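Local coordinates for cyclic nucleotide-binding protein (Brucella abortus biovar 1, PDB 5D1I) that is of unknown function but has a cyclic nucleotide-binding beta-barrel domain and may belong to a DNA-binding transcription factor, at residues 115-118 with 119-122. Sequence-based numbering, arbitrary orientation.
Sequences RISR and SIFR
Ser117 and Ser119 meet through their hydroxyls where strand 111-117 of the cyclic nucleotide-binding beta-barrel ends and helix 118-124 begins, with Ser117 at the N-cap position. The two OG atoms lie 3.1 Å apart in a hydrogen bond whose donor may be either serine. Both hydroxyls are swung between their own backbone N and carbonyl carbon (chi1 66° and 71°), which turns them to each other across the first turn. Ser117 OG also sits 3.1 Å from Ile120 N, while CG1 of Ile120 packs against the same oxygen at 3.2 Å. This cluster round Ser117 OG is the tightly packed part of the junction. Behind it the main chain starts its helical bonding: Phe121 N reaches Ser117 O at 3.2 Å, nearly straight at the hydrogen (175°) although the donor is tilted from the carbonyl plane, and Arg122 N reaches Arg118 O at 2.9 Å. The buried side is apolar and less intimate, since CG2 of Ile116 comes no nearer to CB of Phe121 than 4.4 Å. With CG anti to the backbone N, the Phe121 ring leads off from the strand end and sets the helix against the loops holding Leu23, Phe27 and Ile96, while Ile116 packs on Ala39 and on Ile62 of strand 56-63. The looser side is the outer face of the helix, where Arg122 and Ser119 are exposed, although the Ser119 hydroxyl turns in to Ser117. The CB of Arg118 points away from 119-122, and its NH1 gives a weak hydrogen bond to Ala94 O; Arg122 has a weak, long ion pair with Glu126. The Arg122 chain, bent at chi2 and chi3, leaves one guanidinium face over Ser119 O, which stands 3.9 Å above the plane and offset toward the rim.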
ATOM      1  N   ARG A 115      12.831   4.227   3.968  1.00 13.81           N
ATOM      2  CA  ARG A 115      13.141   2.818   4.176  1.00 14.44           C
ATOM      3  C   ARG A 115      12.648   2.330   5.530  1.00 15.85           C
ATOM      4  O   ARG A 115      13.031   2.861   6.570  1.00 17.38           O
ATOM      5  CB  ARG A 115      14.642   2.558   4.059  1.00 14.94           C
ATOM      6  CG  ARG A 115      15.003   1.080   4.122  1.00 14.98           C
ATOM      7  CD  ARG A 115      16.513   0.865   4.206  1.00 26.81           C
ATOM      8  NE  ARG A 115      17.026   1.137   5.543  1.00 39.58           N
ATOM      9  CZ  ARG A 115      17.214   0.207   6.474  1.00 48.59           C
ATOM     10  NH1 ARG A 115      16.943  -1.066   6.210  1.00 44.06           N
ATOM     11  NH2 ARG A 115      17.680   0.545   7.669  1.00 56.80           N
ATOM     12  N   ILE A 116      11.799   1.311   5.505  1.00 17.24           N
ATOM     13  CA  ILE A 116      11.281   0.722   6.728  1.00 14.14           C
ATOM     14  C   ILE A 116      11.901  -0.644   6.923  1.00 15.95           C
ATOM     15  O   ILE A 116      11.649  -1.558   6.140  1.00 19.20           O
ATOM     16  CB  ILE A 116       9.746   0.574   6.698  1.00 12.75           C
ATOM     17  CG1 ILE A 116       9.077   1.891   6.317  1.00 15.76           C
ATOM     18  CG2 ILE A 116       9.235   0.078   8.049  1.00 16.51           C
ATOM     19  CD1 ILE A 116       9.199   2.951   7.370  1.00 23.85           C
ATOM     20  N   SER A 117      12.725  -0.788   7.954  1.00 13.00           N
ATOM     21  CA  SER A 117      13.292  -2.090   8.260  1.00 13.57           C
ATOM     22  C   SER A 117      12.249  -2.990   8.906  1.00 20.18           C
ATOM     23  O   SER A 117      11.298  -2.519   9.538  1.00 19.36           O
ATOM     24  CB  SER A 117      14.503  -1.953   9.180  1.00 15.74           C
ATOM     25  OG  SER A 117      14.111  -1.454  10.446  1.00 27.99           O
ATOM     26  N   ARG A 118      12.430  -4.292   8.742  1.00 13.60           N
ATOM     27  CA  ARG A 118      11.587  -5.258   9.420  1.00 19.93           C
ATOM     28  C   ARG A 118      11.650  -5.041  10.934  1.00 14.84           C
ATOM     29  O   ARG A 118      10.623  -5.065  11.617  1.00 18.25           O
ATOM     30  CB  ARG A 118      12.018  -6.678   9.050  1.00 27.55           C
ATOM     31  CG  ARG A 118      11.085  -7.766   9.525  1.00 33.77           C
ATOM     32  CD  ARG A 118      11.131  -8.959   8.586  1.00 27.44           C
ATOM     33  NE  ARG A 118      12.494  -9.350   8.249  1.00 26.51           N
ATOM     34  CZ  ARG A 118      12.820 -10.078   7.185  1.00 31.15           C
ATOM     35  NH1 ARG A 118      11.879 -10.487   6.342  1.00 24.02           N
ATOM     36  NH2 ARG A 118      14.088 -10.394   6.960  1.00 29.15           N
ATOM     37  N   SER A 119      12.851  -4.793  11.449  1.00 15.89           N
ATOM     38  CA  SER A 119      13.045  -4.629  12.890  1.00 21.90           C
ATOM     39  C   SER A 119      12.269  -3.440  13.468  1.00 24.73           C
ATOM     40  O   SER A 119      11.706  -3.536  14.559  1.00 17.86           O
ATOM     41  CB  SER A 119      14.534  -4.484  13.214  1.00 32.05           C
ATOM     42  OG  SER A 119      15.032  -3.232  12.780  1.00 46.23           O
ATOM     43  N   ILE A 120      12.236  -2.326  12.742  1.00 18.18           N
ATOM     44  CA  ILE A 120      11.490  -1.157  13.193  1.00 16.25           C
ATOM     45  C   ILE A 120      10.008  -1.476  13.242  1.00 15.66           C
ATOM     46  O   ILE A 120       9.337  -1.208  14.238  1.00 19.72           O
ATOM     47  CB  ILE A 120      11.729   0.071  12.285  1.00 29.37           C
ATOM     48  CG1 ILE A 120      13.075   0.714  12.611  1.00 34.34           C
ATOM     49  CG2 ILE A 120      10.630   1.106  12.471  1.00 25.63           C
ATOM     50  CD1 ILE A 120      13.137   1.313  14.001  1.00 35.92           C
ATOM     51  N   PHE A 121       9.505  -2.059  12.158  1.00 18.19           N
ATOM     52  CA  PHE A 121       8.111  -2.469  12.076  1.00 16.01           C
ATOM     53  C   PHE A 121       7.737  -3.372  13.243  1.00 15.06           C
ATOM     54  O   PHE A 121       6.696  -3.186  13.877  1.00 18.42           O
ATOM     55  CB  PHE A 121       7.851  -3.177  10.745  1.00 15.17           C
ATOM     56  CG  PHE A 121       6.444  -3.672  10.583  1.00 12.51           C
ATOM     57  CD1 PHE A 121       5.397  -2.783  10.415  1.00 17.12           C
ATOM     58  CD2 PHE A 121       6.172  -5.030  10.578  1.00 19.05           C
ATOM     59  CE1 PHE A 121       4.096  -3.237  10.259  1.00 17.64           C
ATOM     60  CE2 PHE A 121       4.873  -5.491  10.419  1.00 23.21           C
ATOM     61  CZ  PHE A 121       3.835  -4.589  10.260  1.00 17.29           C
ATOM     62  N   ARG A 122       8.605  -4.334  13.537  1.00 15.70           N
ATOM     63  CA  ARG A 122       8.372  -5.277  14.626  1.00 19.11           C
ATOM     64  C   ARG A 122       8.297  -4.584  15.988  1.00 22.70           C
ATOM     65  O   ARG A 122       7.427  -4.899  16.803  1.00 20.76           O
ATOM     66  CB  ARG A 122       9.470  -6.347  14.659  1.00 20.42           C
ATOM     67  CG  ARG A 122       9.180  -7.483  15.637  1.00 27.05           C
ATOM     68  CD  ARG A 122      10.441  -8.048  16.271  1.00 34.67           C
ATOM     69  NE  ARG A 122      11.014  -7.143  17.262  1.00 44.44           N
ATOM     70  CZ  ARG A 122      12.236  -6.623  17.192  1.00 46.97           C
ATOM     71  NH1 ARG A 122      13.033  -6.921  16.176  1.00 46.36           N
ATOM     72  NH2 ARG A 122      12.666  -5.807  18.145  1.00 39.06           N
TER